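Local coordinates for protein probable chitinase A (Chromobacterium violaceum, PDB 4TX8) that probably hydrolyses chitin as a family 18 endochitinase, with a carbohydrate-binding module that is likely to hold the polysaccharide, at residues Ala161-Ile164 / Gln165-Ala169; Gly205-Gln209 / Tyr210-Gly214; Phe265-Gly269 / Gly270-Ala274; Lys338-Arg341 / Pro342-Ala346; Asp405-Thr408 / Phe409-Pro412. One frame throughout, in Å; residues are numbered along the deposited sequence.

The five contacts follow one another along the chain. Each joins two adjoining segments, and none nests within or crosses another. Contact 1 lies within helix 160-171 on the outside of the barrel. Contact 2 closes the end of helix 193-210 and leads into strand 214-218. These two meet where Ile164 CG1 packs against Tyr210 CD2 at 3.7 Å. Contact 3 folds part of the loop after strand 251-254, across the chain's centre from contact 1. Contact 4 turns the chain into strand 345-350; its nearest atoms are about 11 Å from contact 3. Contact 5 joins helices 399-404 and 410-417, beside the carbohydrate-binding module.

Contact 1: Ala161-Ile164 / Gln165-Ala169; sequences AQFI and QDIRA
Asp166 OD1 accepts Gln162 NE2 at 2.8 Å, one helical turn apart. The donor is presented squarely, with OD1 within 2° of the amide plane of Gln162, but it reaches the oxygen from above the carboxylate plane. The two flat groups are turned 45° against each other. A bend at chi2 folds the glutamine, whose CG stands anti to the backbone N (chi1 -177°), so that its amide comes back beside the aspartate after CB has started away from it. The same pair is joined through the main chain, where Asp166 N reaches Gln162 O at 2.8 Å. The buried carboxylate thus lies beside the turn that its own N-H helps to close. Further rungs of the ladder are Gln165 N to Ala161 O at 3.1 Å and Ile167 N to Phe163 O at 3.0 Å, the i to i+4 pattern of helix 160-171. This helix lies in the connection between the neighbouring parallel strands 135-143 and 176-182, a beta-alpha-beta crossover of the TIM barrel. On its buried flank Ile167 lies over one face of the Phe163 ring, with CG1 above it and CD1 3.7 Å from CE2. Leu126 and Phe212 also touch Ile167, while Leu153 and Tyr210 pack on Phe163. At the more exposed side, the aliphatic part of Arg168 runs past the Ile164 carbonyl: Arg168 CG comes within 3.5 Å of Ile164 O, and Arg168 N bonds to that same oxygen at 3.3 Å.

Contact 2: Gly205-Gln209 / Tyr210-Gly214; sequences GILTQ and YGFDG
The Tyr210 ring has the carbonyl oxygen of Ile206 at its edge and in its plane, with CD1 3.4 Å from Ile206 O. Gln209 runs beside the ring in the same direction, its amide tilted 37° to the ring plane and its CD 3.6 Å from Tyr210 CE1. The glutamine is extended, with CG anti to the backbone N (chi1 -179°), so that it lies alongside the ring from CD1 to CE1. The Phe212 ring also meets Ile206 by an edge, CE2 lying 4.0 Å from CG2. That one methyl serves both aromatics, since Ile206 CG2 is also 4.1 Å from Tyr210 CD1. Leu207 reaches the base of Phe212, CD1 to CB 4.1 Å, and the two side chains are about perpendicular. The helix ends in two backbone bonds: Tyr210 N to Ile206 O at 3.0 Å and Gly211 N to Leu207 O at 2.7 Å. Gly211 then leaves the helix with positive phi (86°), a backbone conformation that glycine takes readily at a helix C terminus. Phe163 of helix 160-171 packs on Phe212, and Phe151 meets Tyr210 edge-to-face. Val177 and Leu179 of strand 176-182 take up Phe212 from the barrel, and the chain enters strand 214-218 alongside them.

Contact 3: Phe265-Gly269 / Gly270-Ala274; sequences FVAYG and GNWGA
With its CG anti to the carbonyl carbon (chi1 -80°), Trp272 places the six-membered part of its indole by Val266 and Ala267; a chi1 of -163° carries the Tyr268 ring to Gly273. Gly269 to Trp272 form a type II' beta turn, in the loop that follows barrel strand 251-254. A single antiparallel hydrogen-bonded bridge closes it: Trp272 N to Gly269 O at 3.0 Å and Gly269 N to Trp272 O at 3.2 Å. Gly270 has the positive phi that this turn asks for. A type II turn from Asn271 to Ala274 follows directly, with Gly273 in its own positive-phi position. Trp272 CZ3 is 4.0 Å from Val266 CG1, and the two side chains run the same way; CE3 lies 4.1 Å from Ala267 CB. Asn271 touches Val226 and Tyr260, and its side chain is about 7 Å from that of Glu220, a calcium ligand. The Tyr268 ring takes Gly273 O at its edge, with CE1 3.3 Å from that oxygen, while Tyr268 CA makes a C-H...O contact to Trp272 O at 3.5 Å.

Contact 4: Lys338-Arg341 / Pro342-Ala346; sequences KGLR and PDQVA
The guanidinium of Arg341 and the amide of Gln344 lie stacked, their planes 8° apart, with Gln344 CD 3.5 Å above the guanidinium and offset toward its rim. Asp343 takes an edge of the same group. Asp343 and Gln344 belong to the short 3-10 segment 342-344, which Arg341 immediately precedes and which brings the chain into barrel strand 345-350. Arginine grips carboxylate side-on: NE reaches Asp343 OD2 at 2.8 Å and NH2 reaches OD1 at 2.9 Å, each oxygen using its syn lone pair. Guanidinium and carboxylate are nearly coplanar, 25° apart, which suits this two-pronged salt bridge. Asp343 holds CG between its backbone N and carbonyl carbon (chi1 64°), turning the acid back to the arginine two residues earlier. A face and an edge are thus both engaged, which should restrict rotation of the guanidinium. The buried glutamine is fixed from several sides, as NE2 donates to the carbonyl oxygens of Arg283 and Leu286, while OE1 accepts Arg341 N at 3.1 Å on a lone pair in the carbonyl plane. Leu340 lies across the glutamine at about a right angle, and its CB also meets Val345 CG2 at 4.1 Å. In return Gln344 N bonds to Arg341 O at 2.9 Å, and Val345 CG2 sits 3.5 Å from the same oxygen.

Contact 5: Asp405-Thr408 / Phe409-Pro412; sequences DGYT and FSRP
Tyr407 O accepts the backbone N of Arg411 at 3.2 Å, and the arginine's side chain then passes over its own acceptor residue. Arg411 is extended from CG to NE and lays one face of its guanidinium over Tyr407 CD2, with NH2 3.7 Å from that ring atom. The planes are 34° apart, so the groups meet at a slant. Ser410 OG lies at the ring's edge, 3.8 Å from Tyr407 CD1 and nearer still to CB. Pro412 packs on the preceding turn, its CG 3.2 Å from Thr408 O. A water links the two segments, donating to Gly406 O at 2.7 Å and accepting a weak bond from Arg411 NH1. One shell out, Asp402 holds the start of 409-412 with both carboxylate oxygens: OD2 is bonded to Ser410 OG and OD1 takes Phe409 N. Ser410 OG sits between the backbone N and the carbonyl carbon (chi1 60°), which turns it to the tyrosine. Phe409 points the other way, onto Val394 and Thr396 of barrel strand 393-397. Arg411 NH1 reaches the backbone oxygen of Asn45, within the carbohydrate-binding module, and Asp405 O bonds to Asn44; a bound N-acetylglucosamine lies about 6 Å from the arginine side chain. Gly406 has positive phi and two bonds back into the last turn. Helix 399-404 thus ends in a glycine Schellman motif and the chain re-enters a helix at 410-417, a tight helix-to-helix connection where the GH18 TIM barrel meets the carbohydrate-binding module.

Contact 1: Ala161-Ile164 / Gln165-Ala169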
loop_
_atom_site.group_PDB
_atom_site.type_symbol
_atom_site.label_atom_id
_atom_site.label_comp_id
_atom_site.label_asym_id
_atom_site.label_seq_id
_atom_site.Cartn_x
_atom_site.Cartn_y
_atom_site.Cartn_z
ATOM N N ALA A 161 -10.413 20.630 8.942
ATOM C CA ALA A 161 -11.747 20.314 9.443
ATOM C C ALA A 161 -12.519 19.449 8.450
ATOM O O ALA A 161 -13.170 18.475 8.837
ATOM C CB ALA A 161 -12.519 21.590 9.743
ATOM N N GLN A 162 -12.445 19.807 7.172
ATOM C CA GLN A 162 -13.132 19.053 6.131
ATOM C C GLN A 162 -12.521 17.664 5.975
ATOM O O GLN A 162 -13.236 16.674 5.818
ATOM C CB GLN A 162 -13.085 19.803 4.801
ATOM C CG GLN A 162 -13.840 19.100 3.687
ATOM C CD GLN A 162 -15.301 18.891 4.027
ATOM O OE1 GLN A 162 -16.012 19.838 4.361
ATOM N NE2 GLN A 162 -15.756 17.645 3.954
ATOM N N PHE A 163 -11.194 17.606 6.024
ATOM C CA PHE A 163 -10.453 16.351 5.964
ATOM C C PHE A 163 -10.896 15.393 7.065
ATOM O O PHE A 163 -11.083 14.199 6.828
ATOM C CB PHE A 163 -8.956 16.638 6.071
ATOM C CG PHE A 163 -8.084 15.412 6.045
ATOM C CD1 PHE A 163 -7.955 14.659 4.890
ATOM C CD2 PHE A 163 -7.360 15.040 7.167
ATOM C CE1 PHE A 163 -7.139 13.545 4.860
ATOM C CE2 PHE A 163 -6.543 13.928 7.147
ATOM C CZ PHE A 163 -6.432 13.177 5.989
ATOM N N ILE A 164 -11.074 15.930 8.269
ATOM C CA ILE A 164 -11.505 15.137 9.414
ATOM C C ILE A 164 -12.926 14.614 9.199
ATOM O O ILE A 164 -13.244 13.481 9.566
ATOM C CB ILE A 164 -11.419 15.960 10.719
ATOM C CG1 ILE A 164 -9.953 16.127 11.131
ATOM C CG2 ILE A 164 -12.210 15.301 11.842
ATOM C CD1 ILE A 164 -9.741 17.069 12.297
ATOM N N GLN A 165 -13.772 15.435 8.584
ATOM C CA GLN A 165 -15.122 15.009 8.232
ATOM C C GLN A 165 -15.094 13.941 7.143
ATOM O O GLN A 165 -15.903 13.012 7.151
ATOM C CB GLN A 165 -15.963 16.202 7.778
ATOM C CG GLN A 165 -16.327 17.160 8.898
ATOM C CD GLN A 165 -17.127 18.352 8.409
ATOM O OE1 GLN A 165 -17.127 18.669 7.219
ATOM N NE2 GLN A 165 -17.816 19.019 9.328
ATOM N N ASP A 166 -14.157 14.076 6.209
ATOM C CA ASP A 166 -14.020 13.115 5.119
ATOM C C ASP A 166 -13.600 11.746 5.646
ATOM O O ASP A 166 -14.056 10.715 5.150
ATOM C CB ASP A 166 -13.012 13.613 4.082
ATOM C CG ASP A 166 -13.522 14.811 3.302
ATOM O OD1 ASP A 166 -14.730 15.114 3.394
ATOM O OD2 ASP A 166 -12.715 15.443 2.585
ATOM N N ILE A 167 -12.729 11.746 6.651
ATOM C CA ILE A 167 -12.313 10.514 7.311
ATOM C C ILE A 167 -13.518 9.801 7.923
ATOM O O ILE A 167 -13.725 8.610 7.690
ATOM C CB ILE A 167 -11.265 10.789 8.408
ATOM C CG1 ILE A 167 -9.952 11.263 7.779
ATOM C CG2 ILE A 167 -11.040 9.549 9.261
ATOM C CD1 ILE A 167 -8.834 11.487 8.773
ATOM N N ARG A 168 -14.316 10.536 8.694
ATOM C CA ARG A 168 -15.516 9.971 9.305
ATOM C C ARG A 168 -16.472 9.414 8.251
ATOM O O ARG A 168 -17.017 8.322 8.415
ATOM C CB ARG A 168 -16.233 11.019 10.162
ATOM C CG ARG A 168 -15.469 11.431 11.414
ATOM C CD ARG A 168 -16.312 12.308 12.335
ATOM N NE ARG A 168 -16.806 13.507 11.663
ATOM C CZ ARG A 168 -18.093 13.817 11.534
ATOM N NH1 ARG A 168 -18.449 14.929 10.904
ATOM N NH2 ARG A 168 -19.026 13.020 12.040
ATOM N N ALA A 169 -16.661 10.158 7.166
ATOM C CA ALA A 169 -17.591 9.754 6.115
ATOM C C ALA A 169 -17.140 8.467 5.433
ATOM O O ALA A 169 -17.961 7.622 5.084
ATOM C CB ALA A 169 -17.751 10.866 5.090
#

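Contact 2: Gly205-Gln209 / Tyr210-Gly214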
loop_
_atom_site.group_PDB
_atom_site.type_symbol
_atom_site.label_atom_id
_atom_site.label_comp_id
_atom_site.label_asym_id
_atom_site.label_seq_id
_atom_site.Cartn_x
_atom_site.Cartn_y
_atom_site.Cartn_z
ATOM N N GLY A 205 -1.102 11.768 19.628
ATOM C CA GLY A 205 -1.716 13.065 19.412
ATOM C C GLY A 205 -2.327 13.202 18.028
ATOM O O GLY A 205 -3.421 13.741 17.873
ATOM N N ILE A 206 -1.619 12.707 17.018
ATOM C CA ILE A 206 -2.087 12.803 15.641
ATOM C C ILE A 206 -3.320 11.932 15.416
ATOM O O ILE A 206 -4.333 12.399 14.891
ATOM C CB ILE A 206 -0.984 12.400 14.639
ATOM C CG1 ILE A 206 0.202 13.363 14.740
ATOM C CG2 ILE A 206 -1.536 12.371 13.222
ATOM C CD1 ILE A 206 1.419 12.932 13.945
ATOM N N LEU A 207 -3.229 10.669 15.823
ATOM C CA LEU A 207 -4.324 9.719 15.639
ATOM C C LEU A 207 -5.602 10.183 16.335
ATOM O O LEU A 207 -6.685 10.134 15.752
ATOM C CB LEU A 207 -3.920 8.334 16.154
ATOM C CG LEU A 207 -3.355 7.320 15.154
ATOM C CD1 LEU A 207 -2.354 7.956 14.201
ATOM C CD2 LEU A 207 -2.714 6.156 15.895
ATOM N N THR A 208 -5.474 10.643 17.575
ATOM C CA THR A 208 -6.636 11.071 18.345
ATOM C C THR A 208 -7.241 12.357 17.782
ATOM O O THR A 208 -8.455 12.550 17.834
ATOM C CB THR A 208 -6.289 11.281 19.836
ATOM O OG1 THR A 208 -5.209 12.215 19.955
ATOM C CG2 THR A 208 -5.883 9.965 20.478
ATOM N N GLN A 209 -6.396 13.226 17.233
ATOM C CA GLN A 209 -6.869 14.482 16.659
ATOM C C GLN A 209 -7.639 14.269 15.358
ATOM O O GLN A 209 -8.723 14.818 15.172
ATOM C CB GLN A 209 -5.701 15.437 16.405
ATOM C CG GLN A 209 -6.126 16.782 15.822
ATOM C CD GLN A 209 -4.950 17.634 15.377
ATOM O OE1 GLN A 209 -3.791 17.271 15.582
ATOM N NE2 GLN A 209 -5.244 18.772 14.759
ATOM N N TYR A 210 -7.076 13.474 14.455
ATOM C CA TYR A 210 -7.671 13.312 13.133
ATOM C C TYR A 210 -8.641 12.137 13.053
ATOM O O TYR A 210 -9.537 12.124 12.210
ATOM C CB TYR A 210 -6.570 13.168 12.080
ATOM C CG TYR A 210 -5.855 14.470 11.803
ATOM C CD1 TYR A 210 -4.745 14.850 12.549
ATOM C CD2 TYR A 210 -6.304 15.331 10.811
ATOM C CE1 TYR A 210 -4.096 16.047 12.305
ATOM C CE2 TYR A 210 -5.663 16.528 10.559
ATOM C CZ TYR A 210 -4.560 16.881 11.308
ATOM O OH TYR A 210 -3.921 18.073 11.058
ATOM N N GLY A 211 -8.472 11.156 13.932
ATOM C CA GLY A 211 -9.365 10.012 13.949
ATOM C C GLY A 211 -8.944 8.915 12.989
ATOM O O GLY A 211 -9.778 8.138 12.519
ATOM N N PHE A 212 -7.650 8.859 12.686
ATOM C CA PHE A 212 -7.079 7.740 11.944
ATOM C C PHE A 212 -7.317 6.434 12.697
ATOM O O PHE A 212 -7.297 6.416 13.924
ATOM C CB PHE A 212 -5.579 7.936 11.726
ATOM C CG PHE A 212 -5.237 9.075 10.812
ATOM C CD1 PHE A 212 -5.586 9.033 9.472
ATOM C CD2 PHE A 212 -4.534 10.171 11.284
ATOM C CE1 PHE A 212 -5.258 10.075 8.625
ATOM C CE2 PHE A 212 -4.201 11.215 10.441
ATOM C CZ PHE A 212 -4.565 11.167 9.109
ATOM N N ASP A 213 -7.527 5.342 11.968
ATOM C CA ASP A 213 -7.787 4.049 12.603
ATOM C C ASP A 213 -6.512 3.407 13.137
ATOM O O ASP A 213 -6.565 2.510 13.976
ATOM C CB ASP A 213 -8.467 3.092 11.620
ATOM C CG ASP A 213 -9.874 3.518 11.274
ATOM O OD1 ASP A 213 -10.766 3.357 12.134
ATOM O OD2 ASP A 213 -10.089 4.008 10.144
ATOM N N GLY A 214 -5.368 3.861 12.642
ATOM C CA GLY A 214 -4.099 3.282 13.032
ATOM C C GLY A 214 -2.989 3.709 12.099
ATOM O O GLY A 214 -3.092 4.744 11.444
#

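Contact 3: Phe265-Gly269 / Gly270-Ala274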
loop_
_atom_site.group_PDB
_atom_site.type_symbol
_atom_site.label_atom_id
_atom_site.label_comp_id
_atom_site.label_asym_id
_atom_site.label_seq_id
_atom_site.Cartn_x
_atom_site.Cartn_y
_atom_site.Cartn_z
ATOM N N PHE A 265 15.059 -15.838 3.968
ATOM C CA PHE A 265 15.161 -17.257 3.635
ATOM C C PHE A 265 16.519 -17.569 3.024
ATOM O O PHE A 265 17.078 -18.642 3.223
ATOM C CB PHE A 265 14.038 -17.655 2.670
ATOM C CG PHE A 265 14.137 -19.068 2.153
ATOM C CD1 PHE A 265 14.285 -20.134 3.025
ATOM C CD2 PHE A 265 14.050 -19.330 0.793
ATOM C CE1 PHE A 265 14.368 -21.437 2.548
ATOM C CE2 PHE A 265 14.129 -20.627 0.310
ATOM C CZ PHE A 265 14.288 -21.683 1.192
ATOM N N VAL A 266 17.054 -16.591 2.306
ATOM C CA VAL A 266 18.218 -16.788 1.461
ATOM C C VAL A 266 19.458 -16.069 2.009
ATOM O O VAL A 266 20.590 -16.497 1.774
ATOM C CB VAL A 266 17.887 -16.316 0.018
ATOM C CG1 VAL A 266 18.803 -15.194 -0.447
ATOM C CG2 VAL A 266 17.886 -17.492 -0.936
ATOM N N ALA A 267 19.235 -14.993 2.758
ATOM C CA ALA A 267 20.320 -14.231 3.375
ATOM C C ALA A 267 19.827 -13.505 4.627
ATOM O O ALA A 267 18.728 -12.953 4.639
ATOM C CB ALA A 267 20.908 -13.233 2.380
ATOM N N TYR A 268 20.635 -13.516 5.683
ATOM C CA TYR A 268 20.280 -12.817 6.916
ATOM C C TYR A 268 21.419 -11.906 7.362
ATOM O O TYR A 268 22.404 -12.362 7.942
ATOM C CB TYR A 268 19.924 -13.811 8.027
ATOM C CG TYR A 268 19.173 -13.184 9.181
ATOM C CD1 TYR A 268 17.870 -12.731 9.018
ATOM C CD2 TYR A 268 19.766 -13.040 10.432
ATOM C CE1 TYR A 268 17.175 -12.152 10.066
ATOM C CE2 TYR A 268 19.077 -12.462 11.489
ATOM C CZ TYR A 268 17.781 -12.019 11.299
ATOM O OH TYR A 268 17.086 -11.442 12.338
ATOM N N GLY A 269 21.273 -10.615 7.080
ATOM C CA GLY A 269 22.300 -9.630 7.365
ATOM C C GLY A 269 21.993 -8.352 6.610
ATOM O O GLY A 269 21.372 -8.391 5.548
ATOM N N GLY A 270 22.423 -7.216 7.149
ATOM C CA GLY A 270 22.059 -5.937 6.567
ATOM C C GLY A 270 20.548 -5.810 6.561
ATOM O O GLY A 270 19.890 -6.166 7.537
ATOM N N ASN A 271 19.991 -5.329 5.454
ATOM C CA ASN A 271 18.542 -5.203 5.327
ATOM C C ASN A 271 17.832 -6.539 5.137
ATOM O O ASN A 271 16.630 -6.652 5.379
ATOM C CB ASN A 271 18.193 -4.286 4.157
ATOM C CG ASN A 271 18.772 -2.904 4.310
ATOM O OD1 ASN A 271 18.625 -2.267 5.355
ATOM N ND2 ASN A 271 19.447 -2.431 3.273
ATOM N N TRP A 272 18.570 -7.549 4.691
ATOM C CA TRP A 272 17.940 -8.801 4.292
ATOM C C TRP A 272 17.470 -9.613 5.496
ATOM O O TRP A 272 18.254 -9.965 6.381
ATOM C CB TRP A 272 18.890 -9.603 3.395
ATOM C CG TRP A 272 18.844 -9.076 1.988
ATOM C CD1 TRP A 272 19.166 -7.814 1.579
ATOM C CD2 TRP A 272 18.407 -9.777 0.813
ATOM N NE1 TRP A 272 18.971 -7.689 0.227
ATOM C CE2 TRP A 272 18.507 -8.880 -0.269
ATOM C CE3 TRP A 272 17.950 -11.078 0.571
ATOM C CZ2 TRP A 272 18.167 -9.239 -1.574
ATOM C CZ3 TRP A 272 17.614 -11.434 -0.727
ATOM C CH2 TRP A 272 17.726 -10.518 -1.782
ATOM N N GLY A 273 16.166 -9.876 5.524
ATOM C CA GLY A 273 15.525 -10.539 6.645
ATOM C C GLY A 273 15.355 -9.654 7.870
ATOM O O GLY A 273 14.853 -10.105 8.897
ATOM N N ALA A 274 15.753 -8.388 7.758
ATOM C CA ALA A 274 15.837 -7.504 8.922
ATOM C C ALA A 274 14.477 -7.172 9.533
ATOM O O ALA A 274 14.400 -6.764 10.690
ATOM C CB ALA A 274 16.567 -6.219 8.552
#

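Contact 4: Lys338-Arg341 / Pro342-Ala346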
loop_
_atom_site.group_PDB
_atom_site.type_symbol
_atom_site.label_atom_id
_atom_site.label_comp_id
_atom_site.label_asym_id
_atom_site.label_seq_id
_atom_site.Cartn_x
_atom_site.Cartn_y
_atom_site.Cartn_z
ATOM N N LYS A 338 7.758 -17.995 11.924
ATOM C CA LYS A 338 6.473 -18.660 12.116
ATOM C C LYS A 338 5.394 -17.984 11.279
ATOM O O LYS A 338 5.265 -16.760 11.292
ATOM C CB LYS A 338 6.079 -18.661 13.593
ATOM C CG LYS A 338 7.074 -19.384 14.482
ATOM C CD LYS A 338 7.192 -20.843 14.078
ATOM C CE LYS A 338 8.585 -21.385 14.339
ATOM N NZ LYS A 338 8.693 -22.811 13.922
ATOM N N GLY A 339 4.626 -18.791 10.556
ATOM C CA GLY A 339 3.624 -18.283 9.637
ATOM C C GLY A 339 2.541 -17.440 10.282
ATOM O O GLY A 339 2.260 -17.569 11.473
ATOM N N LEU A 340 1.937 -16.569 9.481
ATOM C CA LEU A 340 0.833 -15.727 9.926
ATOM C C LEU A 340 -0.497 -16.302 9.459
ATOM O O LEU A 340 -0.531 -17.183 8.603
ATOM C CB LEU A 340 0.993 -14.302 9.390
ATOM C CG LEU A 340 2.238 -13.527 9.818
ATOM C CD1 LEU A 340 2.473 -12.344 8.887
ATOM C CD2 LEU A 340 2.091 -13.059 11.257
ATOM N N ARG A 341 -1.593 -15.795 10.014
ATOM C CA ARG A 341 -2.916 -16.147 9.514
ATOM C C ARG A 341 -3.108 -15.559 8.122
ATOM O O ARG A 341 -2.586 -14.484 7.828
ATOM C CB ARG A 341 -4.012 -15.638 10.448
ATOM C CG ARG A 341 -3.959 -16.191 11.862
ATOM C CD ARG A 341 -5.211 -15.785 12.621
ATOM N NE ARG A 341 -5.521 -14.379 12.398
ATOM C CZ ARG A 341 -5.076 -13.389 13.162
ATOM N NH1 ARG A 341 -4.312 -13.655 14.213
ATOM N NH2 ARG A 341 -5.400 -12.136 12.879
ATOM N N PRO A 342 -3.854 -16.263 7.257
ATOM C CA PRO A 342 -4.164 -15.735 5.924
ATOM C C PRO A 342 -4.822 -14.355 5.966
ATOM O O PRO A 342 -4.569 -13.546 5.073
ATOM C CB PRO A 342 -5.123 -16.779 5.352
ATOM C CG PRO A 342 -4.731 -18.053 6.040
ATOM C CD PRO A 342 -4.333 -17.646 7.433
ATOM N N ASP A 343 -5.630 -14.078 6.987
ATOM C CA ASP A 343 -6.298 -12.781 7.080
ATOM C C ASP A 343 -5.320 -11.652 7.409
ATOM O O ASP A 343 -5.696 -10.479 7.394
ATOM C CB ASP A 343 -7.424 -12.816 8.122
ATOM C CG ASP A 343 -6.919 -13.073 9.534
ATOM O OD1 ASP A 343 -6.374 -12.139 10.161
ATOM O OD2 ASP A 343 -7.088 -14.207 10.029
ATOM N N GLN A 344 -4.071 -12.007 7.702
ATOM C CA GLN A 344 -3.036 -11.024 8.020
ATOM C C GLN A 344 -2.111 -10.758 6.843
ATOM O O GLN A 344 -1.148 -9.997 6.960
ATOM C CB GLN A 344 -2.192 -11.489 9.206
ATOM C CG GLN A 344 -2.902 -11.508 10.540
ATOM C CD GLN A 344 -2.000 -12.026 11.641
ATOM O OE1 GLN A 344 -1.658 -13.208 11.671
ATOM N NE2 GLN A 344 -1.590 -11.139 12.541
ATOM N N VAL A 345 -2.383 -11.399 5.711
ATOM C CA VAL A 345 -1.461 -11.339 4.587
ATOM C C VAL A 345 -2.134 -10.859 3.303
ATOM O O VAL A 345 -3.211 -11.328 2.929
ATOM C CB VAL A 345 -0.806 -12.716 4.334
ATOM C CG1 VAL A 345 0.200 -12.634 3.194
ATOM C CG2 VAL A 345 -0.127 -13.225 5.604
ATOM N N ALA A 346 -1.484 -9.907 2.644
ATOM C CA ALA A 346 -1.903 -9.421 1.339
ATOM C C ALA A 346 -0.646 -9.213 0.501
ATOM O O ALA A 346 0.463 -9.296 1.029
ATOM C CB ALA A 346 -2.699 -8.130 1.473
#

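Contact 5: Asp405-Thr408 / Phe409-Pro412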
loop_
_atom_site.group_PDB
_atom_site.type_symbol
_atom_site.label_atom_id
_atom_site.label_comp_id
_atom_site.label_asym_id
_atom_site.label_seq_id
_atom_site.Cartn_x
_atom_site.Cartn_y
_atom_site.Cartn_z
ATOM N N ASP A 405 -4.891 7.285 -13.945
ATOM C CA ASP A 405 -4.875 6.348 -15.066
ATOM C C ASP A 405 -6.271 5.856 -15.461
ATOM O O ASP A 405 -6.411 5.065 -16.391
ATOM C CB ASP A 405 -3.977 5.149 -14.739
ATOM C CG ASP A 405 -2.504 5.526 -14.659
ATOM O OD1 ASP A 405 -2.108 6.537 -15.278
ATOM O OD2 ASP A 405 -1.741 4.804 -13.983
ATOM N N GLY A 406 -7.296 6.325 -14.754
ATOM C CA GLY A 406 -8.670 5.994 -15.090
ATOM C C GLY A 406 -9.242 4.781 -14.374
ATOM O O GLY A 406 -10.089 4.078 -14.925
ATOM N N TYR A 407 -8.778 4.545 -13.150
ATOM C CA TYR A 407 -9.251 3.437 -12.315
ATOM C C TYR A 407 -9.076 2.079 -12.989
ATOM O O TYR A 407 -9.874 1.167 -12.777
ATOM C CB TYR A 407 -10.724 3.629 -11.941
ATOM C CG TYR A 407 -11.056 4.992 -11.378
ATOM C CD1 TYR A 407 -10.579 5.390 -10.135
ATOM C CD2 TYR A 407 -11.867 5.874 -12.081
ATOM C CE1 TYR A 407 -10.890 6.634 -9.612
ATOM C CE2 TYR A 407 -12.184 7.116 -11.569
ATOM C CZ TYR A 407 -11.692 7.491 -10.335
ATOM O OH TYR A 407 -12.004 8.727 -9.821
ATOM N N THR A 408 -8.026 1.946 -13.793
ATOM C CA THR A 408 -7.795 0.720 -14.550
ATOM C C THR A 408 -7.322 -0.430 -13.667
ATOM O O THR A 408 -7.354 -1.588 -14.080
ATOM C CB THR A 408 -6.767 0.940 -15.669
ATOM O OG1 THR A 408 -5.615 1.600 -15.129
ATOM C CG2 THR A 408 -7.364 1.798 -16.770
ATOM N N PHE A 409 -6.872 -0.109 -12.458
ATOM C CA PHE A 409 -6.483 -1.141 -11.508
ATOM C C PHE A 409 -7.628 -1.417 -10.537
ATOM O O PHE A 409 -8.070 -2.558 -10.399
ATOM C CB PHE A 409 -5.214 -0.736 -10.744
ATOM C CG PHE A 409 -4.687 -1.812 -9.820
ATOM C CD1 PHE A 409 -5.162 -1.931 -8.521
ATOM C CD2 PHE A 409 -3.712 -2.700 -10.253
ATOM C CE1 PHE A 409 -4.682 -2.921 -7.675
ATOM C CE2 PHE A 409 -3.223 -3.688 -9.410
ATOM C CZ PHE A 409 -3.711 -3.800 -8.121
ATOM N N SER A 410 -8.114 -0.368 -9.879
ATOM C CA SER A 410 -9.105 -0.525 -8.816
ATOM C C SER A 410 -10.407 -1.177 -9.284
ATOM O O SER A 410 -10.971 -2.002 -8.572
ATOM C CB SER A 410 -9.416 0.829 -8.172
ATOM O OG SER A 410 -9.929 1.747 -9.119
ATOM N N ARG A 411 -10.884 -0.821 -10.473
ATOM C CA ARG A 411 -12.165 -1.358 -10.934
ATOM C C ARG A 411 -12.126 -2.880 -11.143
ATOM O O ARG A 411 -12.943 -3.591 -10.557
ATOM C CB ARG A 411 -12.630 -0.650 -12.217
ATOM C CG ARG A 411 -13.254 0.715 -11.983
ATOM C CD ARG A 411 -13.623 1.391 -13.295
ATOM N NE ARG A 411 -14.227 2.703 -13.076
ATOM C CZ ARG A 411 -14.466 3.589 -14.038
ATOM N NH1 ARG A 411 -14.150 3.312 -15.297
ATOM N NH2 ARG A 411 -15.021 4.757 -13.740
ATOM N N PRO A 412 -11.184 -3.394 -11.959
ATOM C CA PRO A 412 -11.251 -4.852 -12.122
ATOM C C PRO A 412 -10.769 -5.627 -10.896
ATOM O O PRO A 412 -11.275 -6.720 -10.644
ATOM C CB PRO A 412 -10.335 -5.114 -13.324
ATOM C CG PRO A 412 -9.381 -3.971 -13.327
ATOM C CD PRO A 412 -10.156 -2.788 -12.829
HETATM O O HOH W 1 -11.309 2.193 -16.450
#